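Local coordinates for protein AtFKBP42 (Arabidopsis thaliana, PDB 2F4E) that probably speeds protein folding as a peptidyl-prolyl cis-trans isomerase and modulates the uptake of MRP transporter substrates into the vacuole, also regulating cell elongation, at residues A[77-82]-A[123-128]; A[83-88]-A[139-144]. All coordinates share one frame; numbering follows the deposited sequence.

Contact 1 (A[77-82]-A[123-128])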
ATOM      1  N   TRP A  77      -6.883  -3.226  -5.274  1.00 28.90           N
ATOM      2  CA  TRP A  77      -8.040  -4.049  -5.595  1.00 33.78           C
ATOM      3  C   TRP A  77      -8.979  -4.074  -4.395  1.00 37.09           C
ATOM      4  O   TRP A  77      -8.526  -4.160  -3.246  1.00 37.59           O
ATOM      5  CB  TRP A  77      -7.609  -5.497  -5.849  1.00 31.33           C
ATOM      6  CG  TRP A  77      -6.881  -5.788  -7.110  1.00 34.84           C
ATOM      7  CD1 TRP A  77      -7.432  -6.025  -8.336  1.00 34.73           C
ATOM      8  CD2 TRP A  77      -5.468  -5.931  -7.270  1.00 34.01           C
ATOM      9  NE1 TRP A  77      -6.453  -6.309  -9.248  1.00 36.01           N
ATOM     10  CE2 TRP A  77      -5.236  -6.257  -8.622  1.00 32.51           C
ATOM     11  CE3 TRP A  77      -4.372  -5.815  -6.401  1.00 35.93           C
ATOM     12  CZ2 TRP A  77      -3.958  -6.468  -9.127  1.00 32.43           C
ATOM     13  CZ3 TRP A  77      -3.105  -6.028  -6.906  1.00 33.19           C
ATOM     14  CH2 TRP A  77      -2.908  -6.350  -8.259  1.00 33.82           C
ATOM     15  N   THR A  78     -10.280  -3.995  -4.653  1.00 37.43           N
ATOM     16  CA  THR A  78     -11.263  -4.094  -3.586  1.00 41.27           C
ATOM     17  C   THR A  78     -11.285  -5.596  -3.327  1.00 41.59           C
ATOM     18  O   THR A  78     -11.330  -6.395  -4.266  1.00 38.70           O
ATOM     19  CB  THR A  78     -12.660  -3.664  -4.035  1.00 41.32           C
ATOM     20  OG1 THR A  78     -12.954  -4.218  -5.325  1.00 42.45           O
ATOM     21  CG2 THR A  78     -12.754  -2.146  -4.100  1.00 41.81           C
ATOM     22  N   LYS A  79     -11.223  -5.982  -2.063  1.00 44.54           N
ATOM     23  CA  LYS A  79     -11.211  -7.395  -1.689  1.00 49.05           C
ATOM     24  C   LYS A  79     -12.431  -8.198  -2.090  1.00 51.82           C
ATOM     25  O   LYS A  79     -12.297  -9.326  -2.508  1.00 54.01           O
ATOM     26  CB  LYS A  79     -11.021  -7.520  -0.179  1.00 49.04           C
ATOM     27  CG  LYS A  79      -9.638  -7.208   0.317  1.00 49.61           C
ATOM     28  CD  LYS A  79      -8.793  -8.461   0.384  1.00 49.73           C
ATOM     29  CE  LYS A  79      -7.594  -8.252   1.289  1.00 50.55           C
ATOM     30  NZ  LYS A  79      -7.004  -9.564   1.698  1.00 48.91           N
ATOM     31  N   ASN A  80     -13.614  -7.617  -1.998  1.00 55.47           N
ATOM     32  CA  ASN A  80     -14.778  -8.417  -2.310  1.00 60.44           C
ATOM     33  C   ASN A  80     -15.324  -8.542  -3.723  1.00 61.51           C
ATOM     34  O   ASN A  80     -16.373  -9.172  -3.931  1.00 63.59           O
ATOM     35  CB  ASN A  80     -15.909  -8.113  -1.328  1.00 62.79           C
ATOM     36  CG  ASN A  80     -15.781  -8.933  -0.046  1.00 65.10           C
ATOM     37  OD1 ASN A  80     -15.045  -8.570   0.876  1.00 66.86           O
ATOM     38  ND2 ASN A  80     -16.481 -10.062   0.002  1.00 66.42           N
ATOM     39  N   SER A  81     -14.642  -7.968  -4.704  1.00 61.44           N
ATOM     40  CA  SER A  81     -15.080  -8.127  -6.090  1.00 61.97           C
ATOM     41  C   SER A  81     -13.796  -8.350  -6.882  1.00 60.70           C
ATOM     42  O   SER A  81     -13.812  -8.852  -8.004  1.00 60.98           O
ATOM     43  CB  SER A  81     -15.802  -6.879  -6.585  1.00 64.00           C
ATOM     44  OG  SER A  81     -14.921  -5.765  -6.636  1.00 67.76           O
ATOM     45  N   GLN A  82     -12.680  -7.993  -6.249  1.00 60.14           N
ATOM     46  CA  GLN A  82     -11.351  -8.136  -6.824  1.00 58.94           C
ATOM     47  C   GLN A  82     -11.224  -7.247  -8.050  1.00 56.68           C
ATOM     48  O   GLN A  82     -10.637  -7.636  -9.074  1.00 55.50           O
ATOM     49  CB  GLN A  82     -11.097  -9.591  -7.198  1.00 62.60           C
ATOM     50  CG  GLN A  82      -9.744 -10.088  -6.714  1.00 67.87           C
ATOM     51  CD  GLN A  82      -9.695 -10.321  -5.202  1.00 71.05           C
ATOM     52  OE1 GLN A  82      -8.611 -10.430  -4.611  1.00 72.69           O
ATOM     53  NE2 GLN A  82     -10.873 -10.411  -4.571  1.00 72.12           N
ATOM     54  N   LEU A 123       2.409  -7.376  -0.612  1.00 29.39           N
ATOM     55  CA  LEU A 123       0.957  -7.273  -0.638  1.00 27.72           C
ATOM     56  C   LEU A 123       0.553  -6.637   0.679  1.00 28.83           C
ATOM     57  O   LEU A 123       1.080  -6.997   1.733  1.00 28.97           O
ATOM     58  CB  LEU A 123       0.323  -8.653  -0.745  1.00 28.75           C
ATOM     59  CG  LEU A 123       0.549  -9.460  -2.026  1.00 31.66           C
ATOM     60  CD1 LEU A 123      -0.262 -10.765  -1.939  1.00 30.80           C
ATOM     61  CD2 LEU A 123       0.127  -8.639  -3.256  1.00 28.74           C
ATOM     62  N   VAL A 124      -0.355  -5.674   0.628  1.00 26.67           N
ATOM     63  CA  VAL A 124      -0.791  -5.021   1.847  1.00 25.91           C
ATOM     64  C   VAL A 124      -2.304  -5.110   1.971  1.00 29.95           C
ATOM     65  O   VAL A 124      -3.057  -4.609   1.123  1.00 28.87           O
ATOM     66  CB  VAL A 124      -0.344  -3.532   1.897  1.00 28.08           C
ATOM     67  CG1 VAL A 124      -0.644  -2.958   3.263  1.00 19.04           C
ATOM     68  CG2 VAL A 124       1.132  -3.405   1.581  1.00 25.58           C
ATOM     69  N   HIS A 125      -2.728  -5.761   3.046  1.00 27.21           N
ATOM     70  CA  HIS A 125      -4.131  -5.963   3.345  1.00 28.23           C
ATOM     71  C   HIS A 125      -4.563  -4.870   4.284  1.00 31.46           C
ATOM     72  O   HIS A 125      -4.086  -4.776   5.412  1.00 30.98           O
ATOM     73  CB  HIS A 125      -4.311  -7.338   3.973  1.00 30.60           C
ATOM     74  CG  HIS A 125      -3.819  -8.444   3.108  1.00 29.35           C
ATOM     75  ND1 HIS A 125      -4.572  -8.985   2.082  1.00 30.38           N
ATOM     76  CD2 HIS A 125      -2.631  -9.089   3.070  1.00 31.93           C
ATOM     77  CE1 HIS A 125      -3.872  -9.906   1.463  1.00 31.74           C
ATOM     78  NE2 HIS A 125      -2.682  -9.993   2.043  1.00 30.61           N
ATOM     79  N   VAL A 126      -5.486  -4.046   3.810  1.00 30.73           N
ATOM     80  CA  VAL A 126      -5.958  -2.913   4.579  1.00 33.45           C
ATOM     81  C   VAL A 126      -7.448  -2.898   4.884  1.00 35.08           C
ATOM     82  O   VAL A 126      -8.284  -2.966   3.982  1.00 32.42           O
ATOM     83  CB  VAL A 126      -5.607  -1.610   3.846  1.00 31.63           C
ATOM     84  CG1 VAL A 126      -6.052  -0.416   4.669  1.00 33.76           C
ATOM     85  CG2 VAL A 126      -4.118  -1.578   3.545  1.00 34.89           C
ATOM     86  N   GLY A 127      -7.770  -2.791   6.165  1.00 33.43           N
ATOM     87  CA  GLY A 127      -9.162  -2.738   6.557  1.00 34.97           C
ATOM     88  C   GLY A 127      -9.731  -1.447   6.017  1.00 36.52           C
ATOM     89  O   GLY A 127      -9.024  -0.439   5.940  1.00 37.10           O
ATOM     90  N   TRP A 128     -11.003  -1.466   5.638  1.00 36.85           N
ATOM     91  CA  TRP A 128     -11.639  -0.274   5.113  1.00 36.55           C
ATOM     92  C   TRP A 128     -11.510   0.932   6.039  1.00 36.63           C
ATOM     93  O   TRP A 128     -11.455   2.064   5.567  1.00 35.92           O
ATOM     94  CB  TRP A 128     -13.115  -0.536   4.790  1.00 38.79           C
ATOM     95  CG  TRP A 128     -13.922  -1.070   5.911  1.00 39.84           C
ATOM     96  CD1 TRP A 128     -14.211  -2.377   6.158  1.00 39.61           C
ATOM     97  CD2 TRP A 128     -14.560  -0.309   6.948  1.00 40.18           C
ATOM     98  NE1 TRP A 128     -14.990  -2.482   7.283  1.00 39.32           N
ATOM     99  CE2 TRP A 128     -15.217  -1.228   7.792  1.00 40.09           C
ATOM    100  CE3 TRP A 128     -14.639   1.060   7.246  1.00 38.53           C
ATOM    101  CZ2 TRP A 128     -15.946  -0.822   8.926  1.00 39.89           C
ATOM    102  CZ3 TRP A 128     -15.364   1.463   8.375  1.00 40.57           C
ATOM    103  CH2 TRP A 128     -16.005   0.523   9.198  1.00 38.33           C
TER

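Contact 2 (A[83-88]-A[139-144])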
ATOM      1  N   HIS A  83     -11.783  -6.049  -7.929  1.00 52.26           N
ATOM      2  CA  HIS A  83     -11.737  -5.063  -9.002  1.00 50.09           C
ATOM      3  C   HIS A  83     -10.511  -4.177  -8.839  1.00 46.70           C
ATOM      4  O   HIS A  83     -10.261  -3.650  -7.755  1.00 45.03           O
ATOM      5  CB  HIS A  83     -12.997  -4.197  -8.970  1.00 53.48           C
ATOM      6  CG  HIS A  83     -12.875  -2.910  -9.728  1.00 56.52           C
ATOM      7  ND1 HIS A  83     -13.013  -1.678  -9.124  1.00 57.05           N
ATOM      8  CD2 HIS A  83     -12.626  -2.667 -11.038  1.00 56.96           C
ATOM      9  CE1 HIS A  83     -12.856  -0.728 -10.032  1.00 58.72           C
ATOM     10  NE2 HIS A  83     -12.620  -1.300 -11.201  1.00 59.31           N
ATOM     11  N   LYS A  84      -9.757  -4.008  -9.918  1.00 43.27           N
ATOM     12  CA  LYS A  84      -8.567  -3.167  -9.886  1.00 42.33           C
ATOM     13  C   LYS A  84      -8.985  -1.724 -10.165  1.00 40.63           C
ATOM     14  O   LYS A  84      -9.394  -1.394 -11.280  1.00 43.07           O
ATOM     15  CB  LYS A  84      -7.559  -3.628 -10.946  1.00 42.49           C
ATOM     16  CG  LYS A  84      -6.146  -3.141 -10.719  1.00 40.61           C
ATOM     17  CD  LYS A  84      -5.224  -3.515 -11.872  1.00 41.44           C
ATOM     18  CE  LYS A  84      -5.550  -2.714 -13.124  1.00 40.47           C
ATOM     19  NZ  LYS A  84      -4.521  -2.851 -14.190  1.00 41.09           N
ATOM     20  N   PHE A  85      -8.880  -0.862  -9.160  1.00 37.59           N
ATOM     21  CA  PHE A  85      -9.263   0.531  -9.345  1.00 35.98           C
ATOM     22  C   PHE A  85      -8.070   1.486  -9.344  1.00 37.10           C
ATOM     23  O   PHE A  85      -8.236   2.707  -9.397  1.00 38.57           O
ATOM     24  CB  PHE A  85     -10.281   0.931  -8.277  1.00 34.57           C
ATOM     25  CG  PHE A  85      -9.731   0.961  -6.880  1.00 31.87           C
ATOM     26  CD1 PHE A  85      -9.121   2.103  -6.382  1.00 31.38           C
ATOM     27  CD2 PHE A  85      -9.835  -0.155  -6.057  1.00 32.01           C
ATOM     28  CE1 PHE A  85      -8.637   2.143  -5.068  1.00 32.85           C
ATOM     29  CE2 PHE A  85      -9.357  -0.130  -4.747  1.00 34.76           C
ATOM     30  CZ  PHE A  85      -8.751   1.021  -4.249  1.00 35.84           C
ATOM     31  N   GLU A  86      -6.866   0.931  -9.291  1.00 38.75           N
ATOM     32  CA  GLU A  86      -5.653   1.752  -9.309  1.00 37.57           C
ATOM     33  C   GLU A  86      -4.489   0.880  -9.783  1.00 36.12           C
ATOM     34  O   GLU A  86      -4.392  -0.284  -9.389  1.00 34.12           O
ATOM     35  CB  GLU A  86      -5.368   2.301  -7.909  1.00 41.85           C
ATOM     36  CG  GLU A  86      -4.989   3.779  -7.868  1.00 49.70           C
ATOM     37  CD  GLU A  86      -6.015   4.647  -7.122  1.00 53.39           C
ATOM     38  OE1 GLU A  86      -7.218   4.593  -7.454  1.00 55.78           O
ATOM     39  OE2 GLU A  86      -5.635   5.400  -6.200  1.00 55.77           O
ATOM     40  N   ASP A  87      -3.624   1.445 -10.625  1.00 33.56           N
ATOM     41  CA  ASP A  87      -2.469   0.740 -11.186  1.00 33.72           C
ATOM     42  C   ASP A  87      -1.466   1.767 -11.701  1.00 33.74           C
ATOM     43  O   ASP A  87      -1.518   2.163 -12.864  1.00 33.57           O
ATOM     44  CB  ASP A  87      -2.916  -0.149 -12.353  1.00 34.15           C
ATOM     45  CG  ASP A  87      -1.882  -1.200 -12.727  1.00 36.33           C
ATOM     46  OD1 ASP A  87      -0.678  -0.885 -12.787  1.00 33.56           O
ATOM     47  OD2 ASP A  87      -2.279  -2.350 -12.982  1.00 39.51           O
ATOM     48  N   THR A  88      -0.555   2.207 -10.835  1.00 33.38           N
ATOM     49  CA  THR A  88       0.444   3.192 -11.236  1.00 30.45           C
ATOM     50  C   THR A  88       1.408   2.682 -12.294  1.00 30.98           C
ATOM     51  O   THR A  88       1.956   3.475 -13.037  1.00 30.24           O
ATOM     52  CB  THR A  88       1.253   3.719 -10.028  1.00 29.43           C
ATOM     53  OG1 THR A  88       2.013   2.651  -9.450  1.00 28.92           O
ATOM     54  CG2 THR A  88       0.303   4.337  -8.985  1.00 24.02           C
ATOM     55  N   SER A 139     -16.815   7.881  -7.237  1.00 36.54           N
ATOM     56  CA  SER A 139     -16.215   7.547  -8.524  1.00 35.96           C
ATOM     57  C   SER A 139     -14.784   8.058  -8.645  1.00 36.91           C
ATOM     58  O   SER A 139     -14.372   8.963  -7.928  1.00 35.78           O
ATOM     59  CB  SER A 139     -17.054   8.124  -9.664  1.00 37.21           C
ATOM     60  OG  SER A 139     -17.024   9.540  -9.649  1.00 35.32           O
ATOM     61  N   PHE A 140     -14.043   7.472  -9.577  1.00 36.17           N
ATOM     62  CA  PHE A 140     -12.660   7.825  -9.823  1.00 38.70           C
ATOM     63  C   PHE A 140     -11.868   7.953  -8.515  1.00 38.39           C
ATOM     64  O   PHE A 140     -11.318   9.002  -8.210  1.00 37.09           O
ATOM     65  CB  PHE A 140     -12.602   9.121 -10.639  1.00 41.80           C
ATOM     66  CG  PHE A 140     -13.231   9.004 -12.005  1.00 44.99           C
ATOM     67  CD1 PHE A 140     -12.715   8.126 -12.947  1.00 45.87           C
ATOM     68  CD2 PHE A 140     -14.363   9.748 -12.334  1.00 45.77           C
ATOM     69  CE1 PHE A 140     -13.316   7.983 -14.190  1.00 47.98           C
ATOM     70  CE2 PHE A 140     -14.976   9.611 -13.586  1.00 46.70           C
ATOM     71  CZ  PHE A 140     -14.453   8.730 -14.510  1.00 48.77           C
ATOM     72  N   PRO A 141     -11.772   6.858  -7.744  1.00 38.49           N
ATOM     73  CA  PRO A 141     -12.350   5.556  -8.056  1.00 37.31           C
ATOM     74  C   PRO A 141     -13.692   5.284  -7.371  1.00 37.83           C
ATOM     75  O   PRO A 141     -14.100   5.975  -6.433  1.00 37.35           O
ATOM     76  CB  PRO A 141     -11.269   4.606  -7.575  1.00 37.35           C
ATOM     77  CG  PRO A 141     -10.892   5.234  -6.291  1.00 38.23           C
ATOM     78  CD  PRO A 141     -10.828   6.727  -6.616  1.00 37.29           C
ATOM     79  N   ASN A 142     -14.379   4.266  -7.860  1.00 37.79           N
ATOM     80  CA  ASN A 142     -15.640   3.883  -7.262  1.00 38.34           C
ATOM     81  C   ASN A 142     -15.306   2.763  -6.290  1.00 37.14           C
ATOM     82  O   ASN A 142     -14.963   1.659  -6.704  1.00 36.88           O
ATOM     83  CB  ASN A 142     -16.630   3.393  -8.321  1.00 38.97           C
ATOM     84  CG  ASN A 142     -17.773   2.582  -7.723  1.00 41.88           C
ATOM     85  OD1 ASN A 142     -17.870   1.380  -7.956  1.00 44.86           O
ATOM     86  ND2 ASN A 142     -18.639   3.235  -6.952  1.00 43.43           N
ATOM     87  N   VAL A 143     -15.361   3.064  -4.998  1.00 36.81           N
ATOM     88  CA  VAL A 143     -15.078   2.072  -3.975  1.00 36.58           C
ATOM     89  C   VAL A 143     -16.293   1.946  -3.082  1.00 36.68           C
ATOM     90  O   VAL A 143     -16.769   2.942  -2.544  1.00 35.13           O
ATOM     91  CB  VAL A 143     -13.867   2.469  -3.102  1.00 36.54           C
ATOM     92  CG1 VAL A 143     -13.704   1.475  -1.959  1.00 34.98           C
ATOM     93  CG2 VAL A 143     -12.614   2.505  -3.944  1.00 35.17           C
ATOM     94  N   PRO A 144     -16.824   0.720  -2.933  1.00 37.74           N
ATOM     95  CA  PRO A 144     -17.998   0.443  -2.097  1.00 37.58           C
ATOM     96  C   PRO A 144     -17.760   0.796  -0.637  1.00 37.01           C
ATOM     97  O   PRO A 144     -16.623   0.967  -0.210  1.00 36.15           O
ATOM     98  CB  PRO A 144     -18.204  -1.060  -2.281  1.00 38.42           C
ATOM     99  CG  PRO A 144     -17.708  -1.302  -3.663  1.00 38.71           C
ATOM    100  CD  PRO A 144     -16.437  -0.485  -3.690  1.00 38.93           C
TER

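Contact 1 (A[77-82]-A[123-128])
Lys79, just past the end of strand 69-78, reaches the imidazole of His125 on strand 121-126. Its CB points toward the other segment. The chi1 of -73° sets CG opposite the carbonyl carbon, on the backbone N side. The chain bends at chi2, then runs nearly straight through CD to CE and NZ. CE is the first atom to meet the ring. Lys79 CE lies 3.2 Å from His125 ND1, in the ring plane at its edge. NZ goes further. Lys79 NZ donates a hydrogen bond to His125 ND1, modelled at 2.5 Å, a length too short to be taken at face value. The approach is tilted 24° out of the ring plane. The lysine chain runs roughly perpendicular to the histidine side chain, and no other residue pair makes close contact between the segments.

In the FKBP fold, an antiparallel sheet curls around a short helix. Here strands 69-78 and 121-126 are not direct neighbours. Both pair with strand 149-158, and the lysine spans this gap. The nearest CA atoms, those of Lys79 and His125, are 8.8 Å apart. The His125 ring also touches Leu150 on that intervening strand, and Ser52 and Gln54 on strand 51-55. Lys79 touches Asp148, with which it also shares a backbone hydrogen bond. Beyond the lysine the chain turns back, and Thr78 OG1 and Ser81 OG share a hydrogen bond of 2.8 Å across this turn.

Contact 2 (A[83-88]-A[139-144])
Phe85 has CG between its backbone N and carbonyl carbon (chi1 67°), and chi2 of 87° sets the ring plane across the CA-CB-CG plane. This turns one ring face to Val143, whose CG2 lies anti to the carbonyl carbon. Val143 CG2 sits 4.0 Å from the centroid of the Phe85 ring, only 6° off the normal. It is a CH-pi contact over the ring centre. Pro141 comes obliquely beside the CD1 rim, on the same side of the ring plane as Val143, with Pro141 CB 3.5 Å from Phe85 CD1. The peptide bond before Pro141 is cis. Glu86 bends at chi2 and brings Glu86 OE1 to 3.9 Å from Pro141 CG, a plain packing contact. Its other oxygen, OE2, is hydrogen-bonded to Tyr74 OH.

Tyr132 touches Phe85, Pro141 and Val143 alike, so the group forms an aromatic and aliphatic cluster. In FKBPs the long loop between the last two strands overhangs the active site, and this cluster is consistent with a wall of that site. Segment 139-144 belongs to this loop, which joins strands 121-126 and 149-158. Phe85 lies on strand 84-87, which pairs antiparallel with strand 69-78.

Contact 1 lies at the surface and contact 2 is partly buried. Contact 1 rests on one polar pair between partly exposed side chains. Contact 2 is mainly apolar and includes a buried valine. Their first segments are consecutive and supply the end of the first strand, the turn and the return strand of one hairpin. There the backbone closes with a probable hydrogen bond, Thr78 N to His83 O at 3.1 Å, and the Trp77 indole packs on Lys84. The second segments lie at the end of strand 121-126 and in the loop leading to strand 149-158. Contact 1 joins the turn after strand 69-78 to strand 121-126, while contact 2 packs the loop against strand 84-87.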